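DnaJ homolog subfamily C member 3 (Mus musculus, PDB 3IEG) acts as a co-chaperone that binds misfolded proteins and stimulates the HSC70 ATPase, and restrains eIF2-alpha kinase signalling during the unfolded protein response. Local coordinates at residues K54-L57 with P58-K62; L80-Q84 with G85-E89; K232-N235 with K236-S240; A315-E319 with E320-E324. All blocks are in the same frame, centred on the assembly; numbering follows the deposited sequence.

Contact 1. Residues K54-L57 with P58-K62; sequences KAAL and PDLTK
Leu57 and Thr61 lie one turn apart on the same helix, and their side chains run aslant of each other. The CD1 branch of Leu57 does the touching, 3.5 Å from Thr61 CG2, so methyl meets methyl beside the backbone. Leu57 holds CG anti to the backbone N (chi1 176°), beside its own carbonyl carbon, and from there CD1 comes within reach of Thr61. Underneath, Thr61 N donates to Leu57 O at 2.9 Å in an almost linear bond. Leu60 N bonds Ala56 O in the same way, and here the side chains are looser: Ala56 CB and Leu60 CD1 stand 4.5 Å apart.

Pro58 interrupts this ladder. Its nitrogen has no hydrogen to give, and the ring carbon CD sits 3.2 Å from Lys54 O, where an amide hydrogen would otherwise point. The helix kinks at this residue and then carries on. It is helix 53-66, the second of the antiparallel pair in the second tetratricopeptide repeat, packed against helix 37-50 of the same repeat and helix 71-84 of the next. The first two repeats together hold the hydrophobic groove that binds misfolded proteins. Ala55 and Ala56 turn their small methyls to Phe47 and Leu48 on helix 37-50. Leu60 packs on Gln76 and Leu80 of helix 71-84, and both Leu57 and Thr61 reach Arg77. Asp59, buried, aims its carboxylate at the partner helix too: OD2 forms a salt bridge with Arg43, while CB rests 3.5 Å from Ala56 O.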
loop_
_atom_site.group_PDB
_atom_site.type_symbol
_atom_site.label_atom_id
_atom_site.label_comp_id
_atom_site.label_asym_id
_atom_site.label_seq_id
_atom_site.Cartn_x
_atom_site.Cartn_y
_atom_site.Cartn_z
ATOM N N LYS A 54 11.756 17.917 5.950
ATOM C CA LYS A 54 12.596 17.744 4.768
ATOM C C LYS A 54 13.327 19.036 4.447
ATOM O O LYS A 54 14.495 19.003 4.080
ATOM C CB LYS A 54 11.752 17.319 3.563
ATOM C CG LYS A 54 12.536 16.890 2.337
ATOM C CD LYS A 54 11.719 15.900 1.475
ATOM C CE LYS A 54 11.462 14.566 2.208
ATOM N NZ LYS A 54 10.499 13.689 1.476
ATOM N N ALA A 55 12.634 20.166 4.597
ATOM C CA ALA A 55 13.193 21.483 4.315
ATOM C C ALA A 55 14.040 22.037 5.468
ATOM O O ALA A 55 15.038 22.717 5.236
ATOM C CB ALA A 55 12.085 22.446 3.962
ATOM N N ALA A 56 13.643 21.737 6.703
ATOM C CA ALA A 56 14.372 22.194 7.882
ATOM C C ALA A 56 15.761 21.587 8.012
ATOM O O ALA A 56 16.723 22.296 8.333
ATOM C CB ALA A 56 13.575 21.930 9.137
ATOM N N LEU A 57 15.869 20.288 7.762
ATOM C CA LEU A 57 17.133 19.576 7.987
ATOM C C LEU A 57 18.358 20.220 7.310
ATOM O O LEU A 57 19.317 20.556 8.001
ATOM C CB LEU A 57 17.003 18.077 7.667
ATOM C CG LEU A 57 18.258 17.201 7.756
ATOM C CD1 LEU A 57 18.807 17.140 9.169
ATOM C CD2 LEU A 57 17.978 15.783 7.250
ATOM N N PRO A 58 18.335 20.421 5.975
ATOM C CA PRO A 58 19.530 21.064 5.409
ATOM C C PRO A 58 19.919 22.380 6.083
ATOM O O PRO A 58 21.102 22.655 6.216
ATOM C CB PRO A 58 19.175 21.268 3.928
ATOM C CG PRO A 58 17.677 21.006 3.836
ATOM C CD PRO A 58 17.347 20.075 4.938
ATOM N N ASP A 59 18.951 23.176 6.526
ATOM C CA ASP A 59 19.281 24.425 7.227
ATOM C C ASP A 59 19.828 24.166 8.629
ATOM O O ASP A 59 20.751 24.842 9.075
ATOM C CB ASP A 59 18.086 25.393 7.286
ATOM C CG ASP A 59 17.697 25.937 5.922
ATOM O OD1 ASP A 59 18.499 25.826 4.977
ATOM O OD2 ASP A 59 16.583 26.482 5.791
ATOM N N LEU A 60 19.265 23.183 9.316
ATOM C CA LEU A 60 19.772 22.807 10.620
ATOM C C LEU A 60 21.219 22.365 10.527
ATOM O O LEU A 60 22.064 22.868 11.269
ATOM C CB LEU A 60 18.918 21.725 11.257
ATOM C CG LEU A 60 17.585 22.243 11.806
ATOM C CD1 LEU A 60 16.711 21.087 12.219
ATOM C CD2 LEU A 60 17.801 23.197 12.983
ATOM N N THR A 61 21.523 21.463 9.594
ATOM C CA THR A 61 22.905 21.010 9.457
ATOM C C THR A 61 23.829 22.108 8.922
ATOM O O THR A 61 25.023 22.111 9.214
ATOM C CB THR A 61 23.081 19.678 8.650
ATOM O OG1 THR A 61 23.604 19.951 7.349
ATOM C CG2 THR A 61 21.808 18.889 8.544
ATOM N N LYS A 62 23.288 23.049 8.163
ATOM C CA LYS A 62 24.088 24.189 7.767
ATOM C C LYS A 62 24.514 24.984 9.006
ATOM O O LYS A 62 25.690 25.322 9.168
ATOM C CB LYS A 62 23.324 25.079 6.795
ATOM C CG LYS A 62 24.095 26.318 6.339
ATOM C CD LYS A 62 25.249 25.983 5.414
ATOM C CE LYS A 62 25.976 27.247 4.993
ATOM N NZ LYS A 62 27.081 26.939 4.038
#

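Contact 2. Residues L80-Q84 with G85-E89; sequences LLLKQ and GKLDE
The flat amide of Gln84 meets Lys86 by its oxygen end: OE1 is 3.5 Å from Lys86 CD, and the lysine NZ stands well off the amide plane, 3.7 Å from the same OE1. At the nitrogen end the amide packs on Leu57 of helix 53-66. The Glu89 carboxylate comes close to Leu81 CD2 with OE2, a loose approach to a methyl. Between these polar groups Leu81 spreads both its branches, CD2 lying 3.7 Å from the aliphatic CD of Lys86 and CD1 touching the backbone oxygen of Glu89. With CG anti to its carbonyl carbon, beside the backbone N (chi1 -64°), Leu81 reaches across the turn into the start of the next helix. An alanine here would lose both branches and is likely to leave the lysine methylenes and the Glu89 backbone without their apolar neighbour.

The turn itself is a Schellman motif: Lys86 N bonds Leu81 O at 3.0 Å, and Gly85 N reaches Leu82 O from above the carbonyl plane. Gly85 has a positive phi of 75°, which favours glycine. Beyond it, Leu82 CD1 meets Leu87 CD2 at 3.8 Å. This is the tight corner of the third tetratricopeptide repeat, joining helix 71-84 to helix 87-98; Leu81 packs further along helix 87-98 on Ala90 and Asp93, while Leu82 and Leu87 also pack on helix 104-132.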
loop_
_atom_site.group_PDB
_atom_site.type_symbol
_atom_site.label_atom_id
_atom_site.label_comp_id
_atom_site.label_asym_id
_atom_site.label_seq_id
_atom_site.Cartn_x
_atom_site.Cartn_y
_atom_site.Cartn_z
ATOM N N LEU A 80 14.788 15.121 14.574
ATOM C CA LEU A 80 14.404 14.683 13.238
ATOM C C LEU A 80 15.074 13.366 12.916
ATOM O O LEU A 80 14.427 12.479 12.382
ATOM C CB LEU A 80 14.708 15.744 12.153
ATOM C CG LEU A 80 14.070 17.138 12.292
ATOM C CD1 LEU A 80 14.508 18.097 11.179
ATOM C CD2 LEU A 80 12.567 17.029 12.343
ATOM N N LEU A 81 16.357 13.241 13.258
ATOM C CA LEU A 81 17.101 11.982 13.072
ATOM C C LEU A 81 16.463 10.805 13.806
ATOM O O LEU A 81 16.291 9.735 13.230
ATOM C CB LEU A 81 18.572 12.128 13.498
ATOM C CG LEU A 81 19.434 13.119 12.705
ATOM C CD1 LEU A 81 20.706 13.524 13.462
ATOM C CD2 LEU A 81 19.754 12.585 11.319
ATOM N N LEU A 82 16.106 10.993 15.070
ATOM C CA LEU A 82 15.411 9.941 15.803
ATOM C C LEU A 82 14.131 9.503 15.083
ATOM O O LEU A 82 13.853 8.316 14.984
ATOM C CB LEU A 82 15.103 10.391 17.230
ATOM C CG LEU A 82 14.320 9.459 18.156
ATOM C CD1 LEU A 82 14.949 8.077 18.265
ATOM C CD2 LEU A 82 14.227 10.098 19.517
ATOM N N LYS A 83 13.359 10.466 14.578
ATOM C CA LYS A 83 12.137 10.157 13.836
ATOM C C LYS A 83 12.437 9.403 12.533
ATOM O O LYS A 83 11.658 8.566 12.090
ATOM C CB LYS A 83 11.351 11.429 13.535
ATOM C CG LYS A 83 10.532 11.987 14.702
ATOM C CD LYS A 83 9.474 12.928 14.154
ATOM C CE LYS A 83 8.700 13.611 15.242
ATOM N NZ LYS A 83 7.676 14.503 14.604
ATOM N N GLN A 84 13.576 9.704 11.931
ATOM C CA GLN A 84 13.995 9.030 10.715
ATOM C C GLN A 84 14.577 7.637 10.999
ATOM O O GLN A 84 14.848 6.874 10.081
ATOM C CB GLN A 84 15.000 9.904 9.961
ATOM C CG GLN A 84 14.407 11.168 9.349
ATOM C CD GLN A 84 15.439 11.995 8.592
ATOM O OE1 GLN A 84 16.631 11.708 8.638
ATOM N NE2 GLN A 84 14.982 13.034 7.898
ATOM N N GLY A 85 14.763 7.304 12.273
ATOM C CA GLY A 85 15.362 6.031 12.677
ATOM C C GLY A 85 16.868 5.971 12.459
ATOM O O GLY A 85 17.459 4.885 12.458
ATOM N N LYS A 86 17.488 7.132 12.251
ATOM C CA LYS A 86 18.943 7.228 12.209
ATOM C C LYS A 86 19.451 7.283 13.647
ATOM O O LYS A 86 19.824 8.337 14.142
ATOM C CB LYS A 86 19.390 8.448 11.394
ATOM C CG LYS A 86 19.132 8.318 9.881
ATOM C CD LYS A 86 19.355 9.637 9.156
ATOM C CE LYS A 86 19.606 9.478 7.661
ATOM N NZ LYS A 86 18.415 8.902 7.031
ATOM N N LEU A 87 19.445 6.133 14.311
ATOM C CA LEU A 87 19.656 6.073 15.753
ATOM C C LEU A 87 21.059 6.456 16.195
ATOM O O LEU A 87 21.226 7.185 17.163
ATOM C CB LEU A 87 19.267 4.705 16.315
ATOM C CG LEU A 87 17.820 4.267 16.054
ATOM C CD1 LEU A 87 17.601 2.911 16.655
ATOM C CD2 LEU A 87 16.782 5.260 16.579
ATOM N N ASP A 88 22.065 5.984 15.479
ATOM C CA ASP A 88 23.440 6.335 15.803
ATOM C C ASP A 88 23.711 7.830 15.692
ATOM O O ASP A 88 24.352 8.414 16.572
ATOM C CB ASP A 88 24.411 5.531 14.939
ATOM C CG ASP A 88 24.395 4.048 15.283
ATOM O OD1 ASP A 88 23.798 3.679 16.319
ATOM O OD2 ASP A 88 24.974 3.248 14.519
ATOM N N GLU A 89 23.221 8.446 14.623
ATOM C CA GLU A 89 23.401 9.875 14.412
ATOM C C GLU A 89 22.569 10.717 15.370
ATOM O O GLU A 89 22.962 11.824 15.728
ATOM C CB GLU A 89 23.044 10.250 12.983
ATOM C CG GLU A 89 23.977 9.690 11.962
ATOM C CD GLU A 89 23.254 9.366 10.695
ATOM O OE1 GLU A 89 22.985 8.162 10.473
ATOM O OE2 GLU A 89 22.926 10.314 9.939
#

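Contact 3. Residues K232-N235 with K236-S240; sequences KKLN and KLIES
The Lys236 side chain starts with CB 3.6 Å from Lys232 O, the carbonyl that accepts the backbone N-H of Lys236 itself. CG stays close to that oxygen, and the chain then runs alongside Lys232, pointing the same way, until the two CE atoms meet at 3.8 Å. At the tip, Lys236 NZ lies 4.0 Å from Lys232 NZ. Two like charges this near would probably repel, and Lys232 NZ is held by a hydrogen bond to Tyr228 OH.

Three residues further along, Asn235 and Glu239 form the next such pair, crossing obliquely, amide and carboxylate planes 81° apart. Two acceptors face each other there, Asn235 OD1 being 3.5 Å from Glu239 OE2, so this pair is proximity without a bond; the amide is fixed from its other end, where ND2 hydrogen-bonds His204 ND1. On the apolar side Leu234 CD1 touches Ile238 CD1 at 3.7 Å. Leu237 folds back over Lys233 O, with CD2 3.5 Å from it, and also packs on the next helix. A serine in its place would probably open a gap against Val260 and Thr263 and uncover the Lys233 carbonyl.

All of this lies on the long helix 222-246, which runs into the seventh tetratricopeptide repeat. Leu234, Asn235 and Ile238 touch helix 204-217 behind it, while Leu237, Ile238 and Ser240 face helix 250-263 ahead.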
loop_
_atom_site.group_PDB
_atom_site.type_symbol
_atom_site.label_atom_id
_atom_site.label_comp_id
_atom_site.label_asym_id
_atom_site.label_seq_id
_atom_site.Cartn_x
_atom_site.Cartn_y
_atom_site.Cartn_z
ATOM N N LYS A 232 0.323 -6.652 -18.878
ATOM C CA LYS A 232 -0.323 -5.952 -19.992
ATOM C C LYS A 232 -1.130 -6.944 -20.833
ATOM O O LYS A 232 -2.332 -6.725 -21.056
ATOM C CB LYS A 232 0.686 -5.200 -20.851
ATOM C CG LYS A 232 0.109 -4.023 -21.607
ATOM C CD LYS A 232 1.089 -3.541 -22.664
ATOM C CE LYS A 232 0.413 -2.799 -23.796
ATOM N NZ LYS A 232 0.126 -1.400 -23.404
ATOM N N LYS A 233 -0.478 -8.037 -21.247
ATOM C CA LYS A 233 -1.123 -9.118 -21.998
ATOM C C LYS A 233 -2.247 -9.797 -21.216
ATOM O O LYS A 233 -3.364 -9.926 -21.709
ATOM C CB LYS A 233 -0.103 -10.180 -22.407
ATOM C CG LYS A 233 0.765 -9.819 -23.617
ATOM C CD LYS A 233 1.874 -10.875 -23.848
ATOM C CE LYS A 233 1.280 -12.260 -24.141
ATOM N NZ LYS A 233 2.328 -13.215 -24.602
ATOM N N LEU A 234 -1.945 -10.235 -20.000
ATOM C CA LEU A 234 -2.916 -10.912 -19.172
ATOM C C LEU A 234 -4.124 -10.024 -18.933
ATOM O O LEU A 234 -5.251 -10.504 -18.874
ATOM C CB LEU A 234 -2.279 -11.310 -17.849
ATOM C CG LEU A 234 -2.910 -12.387 -16.958
ATOM C CD1 LEU A 234 -3.745 -11.753 -15.878
ATOM C CD2 LEU A 234 -3.691 -13.476 -17.721
ATOM N N ASN A 235 -3.887 -8.726 -18.821
ATOM C CA ASN A 235 -4.953 -7.778 -18.581
ATOM C C ASN A 235 -5.810 -7.491 -19.815
ATOM O O ASN A 235 -7.019 -7.302 -19.683
ATOM C CB ASN A 235 -4.394 -6.474 -18.022
ATOM C CG ASN A 235 -5.473 -5.463 -17.727
ATOM O OD1 ASN A 235 -5.708 -4.549 -18.511
ATOM N ND2 ASN A 235 -6.153 -5.632 -16.599
ATOM N N LYS A 236 -5.190 -7.425 -20.998
ATOM C CA LYS A 236 -5.939 -7.199 -22.242
ATOM C C LYS A 236 -6.861 -8.373 -22.498
ATOM O O LYS A 236 -8.029 -8.188 -22.837
ATOM C CB LYS A 236 -5.023 -6.999 -23.452
ATOM C CG LYS A 236 -4.587 -5.554 -23.691
ATOM C CD LYS A 236 -3.903 -5.378 -25.080
ATOM C CE LYS A 236 -2.853 -4.239 -25.085
ATOM N NZ LYS A 236 -3.408 -2.906 -24.637
ATOM N N LEU A 237 -6.328 -9.573 -22.314
ATOM C CA LEU A 237 -7.090 -10.800 -22.473
ATOM C C LEU A 237 -8.351 -10.827 -21.616
ATOM O O LEU A 237 -9.421 -11.131 -22.126
ATOM C CB LEU A 237 -6.209 -12.015 -22.183
ATOM C CG LEU A 237 -5.368 -12.687 -23.281
ATOM C CD1 LEU A 237 -5.107 -11.848 -24.550
ATOM C CD2 LEU A 237 -4.062 -13.184 -22.672
ATOM N N ILE A 238 -8.234 -10.489 -20.334
ATOM C CA ILE A 238 -9.385 -10.450 -19.436
ATOM C C ILE A 238 -10.358 -9.341 -19.837
ATOM O O ILE A 238 -11.578 -9.506 -19.751
ATOM C CB ILE A 238 -8.949 -10.290 -17.973
ATOM C CG1 ILE A 238 -8.127 -11.506 -17.547
ATOM C CG2 ILE A 238 -10.156 -10.103 -17.042
ATOM C CD1 ILE A 238 -7.378 -11.317 -16.235
ATOM N N GLU A 239 -9.813 -8.222 -20.292
ATOM C CA GLU A 239 -10.627 -7.102 -20.749
ATOM C C GLU A 239 -11.396 -7.509 -22.005
ATOM O O GLU A 239 -12.577 -7.182 -22.159
ATOM C CB GLU A 239 -9.762 -5.861 -20.985
ATOM C CG GLU A 239 -10.530 -4.554 -20.934
ATOM C CD GLU A 239 -9.792 -3.434 -20.180
ATOM O OE1 GLU A 239 -10.012 -2.244 -20.521
ATOM O OE2 GLU A 239 -9.009 -3.729 -19.243
ATOM N N SER A 240 -10.736 -8.266 -22.872
ATOM C CA SER A 240 -11.380 -8.781 -24.069
ATOM C C SER A 240 -12.496 -9.751 -23.734
ATOM O O SER A 240 -13.583 -9.671 -24.308
ATOM C CB SER A 240 -10.362 -9.455 -24.967
ATOM O OG SER A 240 -9.766 -8.494 -25.805
#

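Contact 4. Residues A315-E319 with E320-E324; sequences AYLIE and EMYDE
Tyr316 lays one face of its ring under Glu324 CB, a CH-pi contact 3.5 Å from the ring centroid and 16° off the normal. It spans the corner between the two helices of the ninth tetratricopeptide repeat, where 306-318 ends in a Schellman motif and 322-333 begins. Glu320 takes the positive phi (57°) of that motif, Met321 N bonds Tyr316 O at 2.9 Å, and the second bond, from Glu320 N to Leu317 O, is weak.

The packed part is the inner side of the corner. Tyr316 also reaches Ile292 on helix 288-301, and Tyr322 leans on Leu352 and Leu353 of helix 340-357. The outer side, which carries Glu320 and Met321, is looser and faces solvent. Selenomethionine Met321, extended beyond CG, runs beside Glu319, with its CG 3.8 Å from Glu319 CB. Its SE approaches the Tyr316 ring obliquely, 5.0 Å from the centroid, in a Met-aromatic contact. Glu324 bends at chi2 to carry its carboxylate away from the turn. Across the inner corner, Leu317 CD2 sits at the edge of the Tyr322 ring, 3.7 Å from Tyr322 CD2.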
loop_
_atom_site.group_PDB
_atom_site.type_symbol
_atom_site.label_atom_id
_atom_site.label_comp_id
_atom_site.label_asym_id
_atom_site.label_seq_id
_atom_site.Cartn_x
_atom_site.Cartn_y
_atom_site.Cartn_z
ATOM N N ALA A 315 -28.683 -23.455 -15.323
ATOM C CA ALA A 315 -28.436 -24.618 -16.173
ATOM C C ALA A 315 -29.311 -25.818 -15.800
ATOM O O ALA A 315 -29.703 -26.587 -16.675
ATOM C CB ALA A 315 -26.979 -24.997 -16.147
ATOM N N TYR A 316 -29.611 -25.976 -14.509
ATOM C CA TYR A 316 -30.488 -27.058 -14.037
ATOM C C TYR A 316 -31.908 -26.953 -14.584
ATOM O O TYR A 316 -32.546 -27.968 -14.860
ATOM C CB TYR A 316 -30.537 -27.112 -12.513
ATOM C CG TYR A 316 -29.382 -27.845 -11.885
ATOM C CD1 TYR A 316 -28.828 -27.408 -10.679
ATOM C CD2 TYR A 316 -28.830 -28.977 -12.492
ATOM C CE1 TYR A 316 -27.768 -28.075 -10.096
ATOM C CE2 TYR A 316 -27.757 -29.651 -11.912
ATOM C CZ TYR A 316 -27.239 -29.191 -10.717
ATOM O OH TYR A 316 -26.184 -29.850 -10.138
ATOM N N LEU A 317 -32.382 -25.717 -14.728
ATOM C CA LEU A 317 -33.718 -25.421 -15.236
ATOM C C LEU A 317 -33.918 -25.818 -16.704
ATOM O O LEU A 317 -34.996 -26.291 -17.077
ATOM C CB LEU A 317 -34.043 -23.931 -15.054
ATOM C CG LEU A 317 -34.211 -23.374 -13.638
ATOM C CD1 LEU A 317 -34.332 -21.854 -13.682
ATOM C CD2 LEU A 317 -35.422 -23.986 -12.950
ATOM N N ILE A 318 -32.901 -25.607 -17.539
ATOM C CA ILE A 318 -32.969 -26.090 -18.916
ATOM C C ILE A 318 -33.125 -27.606 -18.860
ATOM O O ILE A 318 -33.990 -28.175 -19.519
ATOM C CB ILE A 318 -31.748 -25.646 -19.766
ATOM C CG1 ILE A 318 -31.616 -24.115 -19.724
ATOM C CG2 ILE A 318 -31.878 -26.146 -21.217
ATOM C CD1 ILE A 318 -30.300 -23.555 -20.269
ATOM N N GLU A 319 -32.328 -28.241 -18.011
ATOM C CA GLU A 319 -32.402 -29.682 -17.784
ATOM C C GLU A 319 -33.643 -30.132 -17.010
ATOM O O GLU A 319 -33.766 -31.310 -16.667
ATOM C CB GLU A 319 -31.160 -30.151 -17.036
ATOM C CG GLU A 319 -29.876 -29.986 -17.791
ATOM C CD GLU A 319 -29.808 -30.875 -19.004
ATOM O OE1 GLU A 319 -30.308 -30.457 -20.073
ATOM O OE2 GLU A 319 -29.245 -31.986 -18.885
ATOM N N GLU A 320 -34.549 -29.201 -16.726
ATOM C CA GLU A 320 -35.798 -29.503 -16.013
ATOM C C GLU A 320 -35.591 -30.150 -14.644
ATOM O O GLU A 320 -36.510 -30.731 -14.073
ATOM C CB GLU A 320 -36.769 -30.319 -16.894
ATOM C CG GLU A 320 -37.632 -29.436 -17.810
ATOM C CD GLU A 320 -38.211 -30.159 -19.026
ATOM O OE1 GLU A 320 -38.116 -31.406 -19.116
ATOM O OE2 GLU A 320 -38.770 -29.461 -19.904
HETATM N N MSE A 321 -34.375 -30.030 -14.122
HETATM C CA MSE A 321 -34.040 -30.528 -12.799
HETATM C C MSE A 321 -34.318 -29.442 -11.777
HETATM O O MSE A 321 -33.406 -28.826 -11.237
HETATM C CB MSE A 321 -32.579 -30.955 -12.758
HETATM C CG MSE A 321 -32.225 -31.963 -13.831
HETATM SE SE MSE A 321 -30.304 -32.251 -13.925
HETATM C CE MSE A 321 -30.213 -33.675 -15.299
ATOM N N TYR A 322 -35.602 -29.225 -11.522
ATOM C CA TYR A 322 -36.075 -28.120 -10.700
ATOM C C TYR A 322 -35.597 -28.184 -9.245
ATOM O O TYR A 322 -35.239 -27.159 -8.662
ATOM C CB TYR A 322 -37.604 -28.029 -10.780
ATOM C CG TYR A 322 -38.142 -27.876 -12.199
ATOM C CD1 TYR A 322 -38.846 -28.910 -12.820
ATOM C CD2 TYR A 322 -37.938 -26.695 -12.921
ATOM C CE1 TYR A 322 -39.336 -28.767 -14.129
ATOM C CE2 TYR A 322 -38.418 -26.541 -14.226
ATOM C CZ TYR A 322 -39.116 -27.576 -14.826
ATOM O OH TYR A 322 -39.588 -27.412 -16.114
ATOM N N ASP A 323 -35.583 -29.394 -8.681
ATOM C CA ASP A 323 -35.142 -29.637 -7.302
ATOM C C ASP A 323 -33.713 -29.153 -7.042
ATOM O O ASP A 323 -33.433 -28.545 -6.006
ATOM C CB ASP A 323 -35.263 -31.130 -6.950
ATOM C CG ASP A 323 -36.681 -31.535 -6.538
ATOM O OD1 ASP A 323 -37.669 -31.030 -7.120
ATOM O OD2 ASP A 323 -36.802 -32.378 -5.621
ATOM N N GLU A 324 -32.824 -29.434 -7.992
ATOM C CA GLU A 324 -31.418 -29.044 -7.902
ATOM C C GLU A 324 -31.238 -27.546 -8.122
ATOM O O GLU A 324 -30.349 -26.926 -7.535
ATOM C CB GLU A 324 -30.581 -29.821 -8.918
ATOM C CG GLU A 324 -30.301 -31.273 -8.541
ATOM C CD GLU A 324 -31.336 -32.255 -9.085
ATOM O OE1 GLU A 324 -32.450 -31.835 -9.480
ATOM O OE2 GLU A 324 -31.027 -33.466 -9.112
#

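Overall arrangement
From the N terminus the four contacts follow in series; none nests in or crosses another. Contact 1 lies within the second helix of repeat 2, and contact 2 closes the tight turn between the two helices of repeat 3. Only these two touch, with Leu60 CD1 3.9 Å from Leu80 CD1, where helix 53-66 packs on helix 71-84. Contact 3 follows, within helix 222-246 as it enters repeat 7, its centre about 45 Å from that of contact 2 and past the centre of the chain. Contact 4 closes the turn inside repeat 9, about 34 Å further on between centres. The spacing, about 74 Å between the centres of contacts 1 and 4, reflects the elongated array of repeats.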